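Local coordinates for NAD-dependent epimerase/dehydratase domain-containing protein (Ruegeria pomeroyi DSS-3, PDB 3IUS), which is of unknown function but probably binds a dinucleotide cofactor of the NAD type on a Rossmann fold, at residues T65-S70 with A93-V98; R172-G177 with P231-F236; G112-E117 with R254-R259; V185-Q190 with V266-P271. All blocks are in the same frame, centred on the assembly; numbering follows the deposited sequence.

Interaction 1: T65-S70 with A93-V98; sequences THLLIS and AQFRWV
Two backbone hydrogen bonds join the strands holding His66 and Trp97, which run parallel. Arg96 N donates to Thr65 O at 2.8 Å, and Leu67 N donates to Trp97 O at 3.1 Å. A weaker CA-H...O contact, His66 CA to Trp97 O, lies between them, and Val98 CA to Leu67 O follows.

Apolar packing falls on both faces of the pair. On the face of Leu67 and Val98, Leu67 CB rests 3.8 Å from Val98 CG2. The CD2 branch of Leu67 stands over the Phe95 ring in a CH-pi contact, 4.1 Å from its centroid. Gln94 CG lies over the opposite face of that ring.

On the other face, His66 CD2 meets Trp97 CB at 3.5 Å. Trp97 CG is anti to the backbone N (chi1 -180°), which carries the indole along the neighbouring strand until CZ3 comes 3.3 Å from Leu67 O. Its NE1 is bonded to Ser195, and His147 stacks on the ring.

A hydrogen bond within 65-70, 2.6 Å from Thr65 OG1 to His66 ND1, lies in the ring plane and helps set the imidazole's rotation.

Helix 79-90 links the two strands, so this is a beta-alpha-beta crossover in the parallel sheet of a Rossmann fold.

Interaction 2: R172-G177 with P231-F236; sequences RIIKPG and PPAVDF
Ile173 and Val234 form the apolar centre, their side chains lying alongside each other on one face of a small two-stranded parallel sheet. Ile173 CD1 approaches Val234 CG1, but how closely is doubtful, since Val234 was modelled in two conformers. The sheet consists of strands 172-174 and 233-235 and is separate from the large parallel sheet of the fold. Ala239 touches both of these side chains.

The other branch of Ile173, CG2, reaches the Phe236 ring near its plane and lies 4.1 Å from Phe236 CB. Lys175 takes the face of that ring. With CG swung away from the backbone N (chi1 174°) and a bend at chi2, the Lys175 chain lays CD over the ring rim, 3.3 Å from Phe236 CD1. This is a CH-pi contact. The ammonium goes on to Tyr249 O, and its attraction to the ring is weak at most.

On the reverse face, Ile174 CG1 packs against Ala233 CB at 3.7 Å. Gln216 of helix 215-226 also touches Ile174.

Four backbone bonds hold the strands in register. Arg172 N meets Pro232 O, Val234 N meets Arg172 O, Ile174 N meets Val234 O, and Phe236 N meets Ile174 O.

The polar edge belongs to Arg172. Ala233 CB lies over one face of its guanidinium. The chain bends at chi3 (-62°) and brings the group side-on to a single acceptor: Pro231 O lies in the guanidinium plane, 2.7 Å from Arg172 NE and 2.9 Å from Arg172 NH2.

Interaction 3: G112-E117 with R254-R259; sequences GAWVDE and RVRNDR
Trp114 is sandwiched between two arginines. Arg254 CB sits over one face of the indole, 3.4 Å from the centroid of the six-membered ring. The Arg256 guanidinium lies flat on the opposite face, its plane 7° from that of the ring, in a cation-pi stack. A leucine in place of Arg256 would probably leave that indole face without its flat cationic partner and the ring freer to turn.

The extended Arg254 chain crosses the indole at a slant, CD near CE2, and its NH1 donates to Gly112 O at 2.7 Å. That oxygen lies in the guanidinium plane.

The backbone groups pair in turn. Arg254 N is satisfied by Ala113 O, which it meets from above the carbonyl plane. Val115 N binds Arg254 O at 2.8 Å, and Arg256 N binds Val115 O. This is the ladder of a two-stranded parallel sheet, strands 114-115 and 254-255, apart from the main Rossmann sheet. Val115 CG2 and Val255 CG2 pack on its other face.

Beyond the strands, Arg259 was modelled in two conformers. In the one given here, Glu117 OE1 forms a salt bridge with Arg259 NE at 3.1 Å, and Glu117 CB lies over the guanidinium. The bend at chi2 (86°) turns the carboxylate back to NE. A water donates to Glu117 OE1 at 2.8 Å and accepts from Arg259 N at 3.1 Å. Glu117 OE2 accepts from Asn206 N. Asp116 OD1 is bonded to Thr118 OG1.

Interaction 4: V185-Q190 with V266-P271; sequences VEDIAQ and VRLKYP
Gln190, Asp187 and Lys269 bury the most surface here. Asp187 is buried, and its carboxylate receives two successive backbone N-H groups of the loop. Lys269 N reaches OD1 at 2.8 Å on the syn side, slightly out of the carboxylate plane. Tyr270 N uses the syn lone pair of OD2 at 3.0 Å. A water lies 2.7 Å from Asp187 OD2. Were Asp187 an alanine, the N-H groups of Lys269 and Tyr270 would probably lose their acceptors and the Gln190 amide one of its holds.

The contact fastens the loop between helices 258-262 and 273-282 to the first turns of helix 185-197. That helix follows directly on strand 182-184 of the Rossmann sheet.

Gln190 sits one turn further along. Its chain is extended beyond CG (chi2 -154°), which sends the amide across to the loop. NE2 donates to Arg267 O at 3.0 Å and also to Asp187 OD1 at 2.9 Å, the second bond being more bent. OE1 accepts from a water that in turn accepts from Arg267 N.

The Lys269 chain crosses both side chains at a slant. Its CB is 3.4 Å from Asp187 OD1, and its CG is 3.7 Å from Gln190 NE2. Glu186 CB meets the edge of the Tyr270 ring, whose OH is bonded to Glu285 O.

Overall arrangement
Interaction 1 lies in the large parallel sheet, and interaction 2 lies on the opposite side of the chain's centre, with centres about 42 Å apart. Interactions 2 and 3 are separate two-stranded parallel sheets whose nearest atoms are about 5 Å apart. Along the chain, 65-70 with 93-98 closes first. Interaction 2 is then nested inside the loop closed by interaction 3, while interaction 4 crosses both. Interactions 3 and 4 touch where Asn257 ND2 meets Leu268 CD1 at 3.9 Å. Helix 185-197 relates interactions 4 and 1: it begins at interaction 4, and its Ser195 and Met196 meet Trp97. Interactions 3 and 4 thus join the chain from Arg254 onward to 112-117 and to helix 185-197.

Interaction 1: T65-S70 with A93-V98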
# COMPACT_ATOMS: atom_id res chain seq x y z
N THR A 65 -8.31 18.25 8.41
CA THR A 65 -7.00 18.84 8.12
C THR A 65 -6.15 17.92 7.25
O THR A 65 -5.27 18.37 6.52
CB THR A 65 -6.21 19.17 9.42
OG1 THR A 65 -6.01 17.97 10.19
CG2 THR A 65 -6.96 20.18 10.27
N HIS A 66 -6.42 16.63 7.32
CA HIS A 66 -5.63 15.65 6.60
C HIS A 66 -6.56 14.70 5.86
O HIS A 66 -7.58 14.28 6.40
CB HIS A 66 -4.74 14.87 7.56
CG HIS A 66 -3.68 15.70 8.22
ND1 HIS A 66 -3.96 16.69 9.14
CD2 HIS A 66 -2.33 15.67 8.10
CE1 HIS A 66 -2.83 17.24 9.55
NE2 HIS A 66 -1.83 16.65 8.93
N LEU A 67 -6.20 14.38 4.62
CA LEU A 67 -6.91 13.38 3.82
C LEU A 67 -6.02 12.19 3.50
O LEU A 67 -4.87 12.36 3.09
CB LEU A 67 -7.38 14.01 2.50
CG LEU A 67 -8.86 14.27 2.24
CD1 LEU A 67 -9.58 14.76 3.48
CD2 LEU A 67 -9.02 15.24 1.07
N LEU A 68 -6.55 10.99 3.67
CA LEU A 68 -5.85 9.78 3.23
C LEU A 68 -6.78 8.98 2.31
O LEU A 68 -7.97 8.85 2.59
CB LEU A 68 -5.42 8.94 4.43
CG LEU A 68 -4.72 7.61 4.09
CD1 LEU A 68 -3.37 7.86 3.41
CD2 LEU A 68 -4.56 6.74 5.33
N ILE A 69 -6.23 8.46 1.22
CA ILE A 69 -7.03 7.73 0.24
C ILE A 69 -6.47 6.33 -0.01
O ILE A 69 -5.38 6.19 -0.55
CB ILE A 69 -7.05 8.46 -1.11
CG1 ILE A 69 -7.39 9.94 -0.92
CG2 ILE A 69 -7.99 7.76 -2.09
CD1 ILE A 69 -8.82 10.19 -0.54
N SER A 70 -7.23 5.31 0.39
CA SER A 70 -6.85 3.92 0.16
C SER A 70 -7.72 3.28 -0.92
O SER A 70 -7.57 2.10 -1.23
CB SER A 70 -6.99 3.10 1.46
OG SER A 70 -6.11 3.54 2.47
N ALA A 93 -7.04 24.65 0.27
CA ALA A 93 -6.20 25.41 1.19
C ALA A 93 -6.40 25.07 2.67
O ALA A 93 -5.58 25.45 3.51
CB ALA A 93 -6.38 26.91 0.95
N GLN A 94 -7.47 24.36 3.00
CA GLN A 94 -7.71 24.06 4.41
C GLN A 94 -6.98 22.80 4.86
O GLN A 94 -6.83 22.57 6.06
CB GLN A 94 -9.20 24.00 4.73
CG GLN A 94 -9.93 22.82 4.13
CD GLN A 94 -11.43 23.04 4.11
OE1 GLN A 94 -12.20 22.12 4.40
NE2 GLN A 94 -11.86 24.25 3.78
N PHE A 95 -6.50 22.01 3.91
CA PHE A 95 -5.76 20.80 4.25
C PHE A 95 -4.29 21.11 4.46
O PHE A 95 -3.73 21.99 3.81
CB PHE A 95 -5.91 19.74 3.16
CG PHE A 95 -7.33 19.41 2.81
CD1 PHE A 95 -8.15 18.79 3.74
CD2 PHE A 95 -7.84 19.72 1.56
CE1 PHE A 95 -9.47 18.49 3.43
CE2 PHE A 95 -9.16 19.42 1.25
CZ PHE A 95 -9.97 18.80 2.18
N ARG A 96 -3.67 20.39 5.38
CA ARG A 96 -2.23 20.50 5.58
C ARG A 96 -1.52 19.40 4.80
O ARG A 96 -0.34 19.52 4.47
CB ARG A 96 -1.88 20.40 7.06
CG ARG A 96 -0.39 20.21 7.33
CD ARG A 96 -0.08 20.20 8.81
NE ARG A 96 1.32 19.88 9.07
CZ ARG A 96 2.33 20.73 8.88
NH1 ARG A 96 2.09 21.95 8.41
NH2 ARG A 96 3.57 20.36 9.14
N TRP A 97 -2.25 18.34 4.50
CA TRP A 97 -1.62 17.17 3.92
C TRP A 97 -2.68 16.26 3.32
O TRP A 97 -3.73 16.04 3.92
CB TRP A 97 -0.85 16.45 5.02
CG TRP A 97 -0.13 15.20 4.62
CD1 TRP A 97 1.18 15.09 4.25
CD2 TRP A 97 -0.65 13.87 4.61
NE1 TRP A 97 1.50 13.78 3.99
CE2 TRP A 97 0.39 13.01 4.20
CE3 TRP A 97 -1.91 13.32 4.89
CZ2 TRP A 97 0.21 11.62 4.08
CZ3 TRP A 97 -2.08 11.95 4.76
CH2 TRP A 97 -1.02 11.12 4.36
N VAL A 98 -2.40 15.77 2.12
CA VAL A 98 -3.23 14.76 1.48
C VAL A 98 -2.35 13.62 1.00
O VAL A 98 -1.34 13.85 0.34
CB VAL A 98 -4.01 15.34 0.29
CG1 VAL A 98 -4.71 14.23 -0.48
CG2 VAL A 98 -5.00 16.41 0.76

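Interaction 2: R172-G177 with P231-F236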
# COMPACT_ATOMS: atom_id res chain seq x y z
N ARG A 172 5.09 -23.24 -5.40
CA ARG A 172 6.00 -22.14 -5.69
C ARG A 172 6.12 -21.96 -7.19
O ARG A 172 6.62 -22.85 -7.89
CB ARG A 172 7.37 -22.39 -5.04
CG ARG A 172 7.35 -22.32 -3.51
CD ARG A 172 8.71 -22.62 -2.90
NE ARG A 172 9.15 -23.98 -3.23
CZ ARG A 172 10.28 -24.27 -3.86
NH1 ARG A 172 11.10 -23.29 -4.22
NH2 ARG A 172 10.59 -25.53 -4.12
N ILE A 173 5.65 -20.83 -7.70
CA ILE A 173 5.72 -20.54 -9.13
C ILE A 173 7.08 -19.95 -9.47
O ILE A 173 7.47 -18.91 -8.93
CB ILE A 173 4.63 -19.54 -9.56
CG1 ILE A 173 3.25 -19.99 -9.09
CG2 ILE A 173 4.67 -19.32 -11.06
CD1 ILE A 173 2.83 -21.34 -9.64
N ILE A 174 7.79 -20.60 -10.39
CA ILE A 174 9.14 -20.17 -10.76
C ILE A 174 9.19 -19.44 -12.11
O ILE A 174 9.11 -20.06 -13.16
CB ILE A 174 10.11 -21.37 -10.79
CG1 ILE A 174 9.97 -22.19 -9.52
CG2 ILE A 174 11.55 -20.89 -10.97
CD1 ILE A 174 10.32 -21.42 -8.27
N LYS A 175 9.34 -18.12 -12.08
CA LYS A 175 9.58 -17.35 -13.30
C LYS A 175 11.02 -16.86 -13.24
O LYS A 175 11.39 -16.15 -12.30
CB LYS A 175 8.64 -16.14 -13.37
CG LYS A 175 8.92 -15.20 -14.54
CD LYS A 175 8.19 -15.65 -15.79
CE LYS A 175 8.53 -14.76 -16.98
NZ LYS A 175 8.16 -13.34 -16.76
N PRO A 176 11.83 -17.23 -14.24
CA PRO A 176 13.26 -16.92 -14.20
C PRO A 176 13.49 -15.42 -14.05
O PRO A 176 12.89 -14.64 -14.79
CB PRO A 176 13.76 -17.38 -15.57
CG PRO A 176 12.77 -18.38 -16.02
CD PRO A 176 11.45 -17.90 -15.50
N GLY A 177 14.32 -15.05 -13.08
CA GLY A 177 14.68 -13.66 -12.86
C GLY A 177 13.65 -12.85 -12.09
O GLY A 177 13.93 -11.73 -11.69
N PRO A 231 7.58 -26.49 -0.06
CA PRO A 231 6.51 -26.73 -1.04
C PRO A 231 7.09 -26.97 -2.43
O PRO A 231 8.14 -26.42 -2.76
CB PRO A 231 5.72 -25.42 -1.02
CG PRO A 231 6.00 -24.84 0.33
CD PRO A 231 7.41 -25.21 0.65
N PRO A 232 6.42 -27.80 -3.24
CA PRO A 232 6.90 -28.12 -4.59
C PRO A 232 6.89 -26.90 -5.51
O PRO A 232 6.05 -26.01 -5.35
CB PRO A 232 5.88 -29.14 -5.10
CG PRO A 232 4.65 -28.90 -4.30
CD PRO A 232 5.10 -28.40 -2.96
N ALA A 233 7.83 -26.86 -6.45
CA ALA A 233 7.90 -25.76 -7.40
C ALA A 233 7.33 -26.17 -8.76
O ALA A 233 7.38 -27.34 -9.15
CB ALA A 233 9.34 -25.28 -7.55
N VAL A 234 6.76 -25.20 -9.46
CA VAL A 234 6.26 -25.41 -10.81
C VAL A 234 6.71 -24.27 -11.70
O VAL A 234 6.65 -23.10 -11.29
CB VAL A 234 4.72 -25.50 -10.83
CG1 VAL A 234 4.11 -24.41 -9.96
CG2 VAL A 234 4.19 -25.42 -12.25
N ASP A 235 7.16 -24.60 -12.91
CA ASP A 235 7.63 -23.58 -13.84
C ASP A 235 6.48 -22.67 -14.26
O ASP A 235 5.39 -23.13 -14.56
CB ASP A 235 8.28 -24.20 -15.07
CG ASP A 235 9.71 -24.66 -14.82
OD1 ASP A 235 10.25 -25.40 -15.67
OD2 ASP A 235 10.30 -24.26 -13.79
N PHE A 236 6.75 -21.37 -14.27
CA PHE A 236 5.75 -20.38 -14.64
C PHE A 236 4.98 -20.75 -15.91
O PHE A 236 3.75 -20.68 -15.94
CB PHE A 236 6.42 -19.02 -14.79
CG PHE A 236 5.60 -18.02 -15.54
CD1 PHE A 236 5.90 -17.71 -16.85
CD2 PHE A 236 4.53 -17.38 -14.93
CE1 PHE A 236 5.15 -16.78 -17.55
CE2 PHE A 236 3.78 -16.45 -15.62
CZ PHE A 236 4.09 -16.15 -16.93

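Interaction 3: G112-E117 with R254-R259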
# COMPACT_ATOMS: atom_id res chain seq x y z
N GLY A 112 13.79 -6.31 -14.54
CA GLY A 112 14.57 -6.45 -13.32
C GLY A 112 15.46 -5.27 -12.99
O GLY A 112 16.07 -5.24 -11.92
N ALA A 113 15.54 -4.30 -13.90
CA ALA A 113 16.32 -3.10 -13.66
C ALA A 113 15.71 -2.27 -12.54
O ALA A 113 14.55 -2.47 -12.17
CB ALA A 113 16.42 -2.26 -14.93
N TRP A 114 16.49 -1.33 -12.01
CA TRP A 114 16.07 -0.49 -10.90
C TRP A 114 15.34 0.75 -11.39
O TRP A 114 15.74 1.36 -12.38
CB TRP A 114 17.27 -0.09 -10.04
CG TRP A 114 17.82 -1.21 -9.21
CD1 TRP A 114 18.80 -2.09 -9.56
CD2 TRP A 114 17.43 -1.55 -7.88
NE1 TRP A 114 19.03 -2.98 -8.54
CE2 TRP A 114 18.20 -2.67 -7.49
CE3 TRP A 114 16.49 -1.04 -6.98
CZ2 TRP A 114 18.07 -3.26 -6.24
CZ3 TRP A 114 16.37 -1.62 -5.74
CH2 TRP A 114 17.15 -2.73 -5.38
N VAL A 115 14.27 1.09 -10.69
CA VAL A 115 13.46 2.26 -11.00
C VAL A 115 13.36 3.13 -9.76
O VAL A 115 13.50 2.65 -8.64
CB VAL A 115 12.04 1.86 -11.47
CG1 VAL A 115 12.14 0.93 -12.68
CG2 VAL A 115 11.26 1.17 -10.35
N ASP A 116 13.17 4.43 -9.96
CA ASP A 116 12.92 5.31 -8.83
C ASP A 116 11.73 6.21 -9.14
O ASP A 116 11.04 6.00 -10.14
CB ASP A 116 14.17 6.12 -8.44
CG ASP A 116 14.69 7.03 -9.55
OD1 ASP A 116 13.87 7.53 -10.35
OD2 ASP A 116 15.92 7.24 -9.62
N GLU A 117 11.50 7.20 -8.29
CA GLU A 117 10.34 8.05 -8.43
C GLU A 117 10.39 8.93 -9.69
O GLU A 117 9.39 9.55 -10.05
CB GLU A 117 10.13 8.90 -7.18
CG GLU A 117 9.79 8.11 -5.91
CD GLU A 117 11.00 7.60 -5.16
OE1 GLU A 117 12.11 7.54 -5.75
OE2 GLU A 117 10.86 7.26 -3.97
N ARG A 254 13.00 -3.54 -9.96
CA ARG A 254 13.47 -3.39 -8.59
C ARG A 254 13.28 -1.93 -8.26
O ARG A 254 13.60 -1.07 -9.08
CB ARG A 254 14.94 -3.80 -8.48
CG ARG A 254 15.17 -5.31 -8.55
CD ARG A 254 16.66 -5.62 -8.53
NE ARG A 254 16.92 -7.05 -8.34
CZ ARG A 254 16.87 -7.94 -9.32
NH1 ARG A 254 16.55 -7.55 -10.55
NH2 ARG A 254 17.13 -9.22 -9.08
N VAL A 255 12.70 -1.65 -7.10
CA VAL A 255 12.28 -0.29 -6.78
C VAL A 255 13.14 0.32 -5.68
O VAL A 255 13.30 -0.27 -4.61
CB VAL A 255 10.80 -0.25 -6.33
CG1 VAL A 255 10.34 1.19 -6.10
CG2 VAL A 255 9.91 -0.97 -7.36
N ARG A 256 13.68 1.51 -5.95
CA ARG A 256 14.49 2.26 -4.99
C ARG A 256 13.60 2.90 -3.93
O ARG A 256 12.51 3.39 -4.24
CB ARG A 256 15.30 3.36 -5.69
CG ARG A 256 16.34 2.91 -6.71
CD ARG A 256 17.51 2.17 -6.06
NE ARG A 256 18.54 1.85 -7.06
CZ ARG A 256 19.49 0.93 -6.89
NH1 ARG A 256 19.56 0.24 -5.77
NH2 ARG A 256 20.39 0.71 -7.85
N ASN A 257 14.07 2.91 -2.69
CA ASN A 257 13.34 3.49 -1.57
C ASN A 257 14.16 4.56 -0.86
O ASN A 257 14.01 4.77 0.35
CB ASN A 257 12.93 2.40 -0.57
CG ASN A 257 14.13 1.69 0.04
OD1 ASN A 257 15.27 2.12 -0.15
ND2 ASN A 257 13.88 0.58 0.75
N ASP A 258 15.02 5.25 -1.61
CA ASP A 258 15.93 6.24 -1.03
C ASP A 258 15.21 7.48 -0.51
O ASP A 258 15.57 8.02 0.55
CB ASP A 258 16.98 6.66 -2.08
CG ASP A 258 17.72 5.48 -2.68
OD1 ASP A 258 18.17 4.61 -1.92
OD2 ASP A 258 17.86 5.43 -3.92
N ARG A 259 14.20 7.92 -1.24
CA ARG A 259 13.48 9.14 -0.91
C ARG A 259 12.88 9.13 0.50
O ARG A 259 12.99 10.11 1.24
CB ARG A 259 12.40 9.40 -1.96
CG ARG A 259 12.16 10.87 -2.23
CD ARG A 259 11.74 11.11 -3.67
NE ARG A 259 12.63 10.43 -4.61
CZ ARG A 259 12.87 10.84 -5.85
NH1 ARG A 259 13.69 10.15 -6.63
NH2 ARG A 259 12.30 11.95 -6.31
O HOH W 1 14.17 6.67 -4.09

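Interaction 4: V185-Q190 with V266-P271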
# COMPACT_ATOMS: atom_id res chain seq x y z
N VAL A 185 3.46 -3.53 6.80
CA VAL A 185 2.44 -2.51 7.08
C VAL A 185 2.87 -1.50 8.14
O VAL A 185 2.51 -0.31 8.07
CB VAL A 185 1.07 -3.16 7.43
CG1 VAL A 185 1.15 -3.94 8.73
CG2 VAL A 185 -0.03 -2.10 7.47
N GLU A 186 3.66 -1.94 9.12
CA GLU A 186 4.18 -1.03 10.14
C GLU A 186 5.09 0.04 9.53
O GLU A 186 5.09 1.19 9.97
CB GLU A 186 4.92 -1.78 11.25
CG GLU A 186 3.99 -2.41 12.29
CD GLU A 186 3.25 -1.37 13.12
OE1 GLU A 186 2.24 -1.74 13.77
OE2 GLU A 186 3.66 -0.19 13.14
N ASP A 187 5.86 -0.34 8.51
CA ASP A 187 6.74 0.60 7.84
C ASP A 187 5.96 1.58 6.96
O ASP A 187 6.36 2.74 6.81
CB ASP A 187 7.82 -0.14 7.05
CG ASP A 187 8.95 -0.62 7.94
OD1 ASP A 187 9.24 0.07 8.94
OD2 ASP A 187 9.54 -1.69 7.66
N ILE A 188 4.85 1.13 6.39
CA ILE A 188 3.98 2.07 5.70
C ILE A 188 3.49 3.13 6.69
O ILE A 188 3.48 4.34 6.40
CB ILE A 188 2.76 1.37 5.07
CG1 ILE A 188 3.21 0.28 4.09
CG2 ILE A 188 1.88 2.41 4.37
CD1 ILE A 188 2.07 -0.61 3.59
N ALA A 189 3.09 2.68 7.88
CA ALA A 189 2.61 3.59 8.91
C ALA A 189 3.67 4.64 9.27
O ALA A 189 3.36 5.82 9.45
CB ALA A 189 2.17 2.82 10.15
N GLN A 190 4.92 4.19 9.35
CA GLN A 190 6.05 5.08 9.61
C GLN A 190 6.16 6.16 8.55
O GLN A 190 6.31 7.35 8.87
CB GLN A 190 7.36 4.29 9.64
CG GLN A 190 7.70 3.66 10.98
CD GLN A 190 9.19 3.46 11.14
OE1 GLN A 190 9.83 4.13 11.96
NE2 GLN A 190 9.76 2.56 10.35
N VAL A 266 12.86 8.23 7.48
CA VAL A 266 12.37 6.91 7.85
C VAL A 266 13.49 5.88 7.93
O VAL A 266 14.36 5.83 7.07
CB VAL A 266 11.29 6.42 6.86
CG1 VAL A 266 11.07 4.91 7.02
CG2 VAL A 266 10.00 7.19 7.07
N ARG A 267 13.45 5.07 8.98
CA ARG A 267 14.35 3.94 9.09
C ARG A 267 13.51 2.67 9.22
O ARG A 267 12.80 2.49 10.21
CB ARG A 267 15.30 4.10 10.28
CG ARG A 267 16.34 3.02 10.36
CD ARG A 267 17.56 3.41 11.21
NE ARG A 267 18.65 2.47 10.98
CZ ARG A 267 18.66 1.22 11.43
NH1 ARG A 267 19.68 0.42 11.17
NH2 ARG A 267 17.65 0.77 12.16
N LEU A 268 13.58 1.82 8.20
CA LEU A 268 12.74 0.63 8.14
C LEU A 268 12.89 -0.28 9.36
O LEU A 268 14.00 -0.62 9.77
CB LEU A 268 13.05 -0.17 6.87
CG LEU A 268 12.85 0.52 5.52
CD1 LEU A 268 13.18 -0.48 4.40
CD2 LEU A 268 11.43 1.06 5.39
N LYS A 269 11.75 -0.67 9.92
CA LYS A 269 11.71 -1.64 11.02
C LYS A 269 12.00 -3.02 10.46
O LYS A 269 12.60 -3.86 11.13
CB LYS A 269 10.33 -1.67 11.67
CG LYS A 269 9.94 -0.42 12.45
CD LYS A 269 8.48 -0.50 12.89
CE LYS A 269 8.17 0.46 14.03
NZ LYS A 269 8.24 1.89 13.63
N TYR A 270 11.55 -3.26 9.24
CA TYR A 270 11.73 -4.56 8.60
C TYR A 270 12.31 -4.38 7.20
O TYR A 270 11.58 -4.37 6.21
CB TYR A 270 10.40 -5.32 8.55
CG TYR A 270 9.70 -5.42 9.88
CD1 TYR A 270 10.15 -6.30 10.86
CD2 TYR A 270 8.57 -4.66 10.16
CE1 TYR A 270 9.50 -6.40 12.09
CE2 TYR A 270 7.92 -4.75 11.38
CZ TYR A 270 8.39 -5.62 12.34
OH TYR A 270 7.74 -5.71 13.55
N PRO A 271 13.63 -4.23 7.11
CA PRO A 271 14.34 -3.96 5.85
C PRO A 271 14.20 -5.06 4.82
O PRO A 271 14.39 -4.82 3.63
CB PRO A 271 15.81 -3.84 6.30
CG PRO A 271 15.85 -4.52 7.63
CD PRO A 271 14.55 -4.17 8.26
O HOH W 2 8.99 -3.10 5.38
O HOH W 3 11.99 5.82 11.34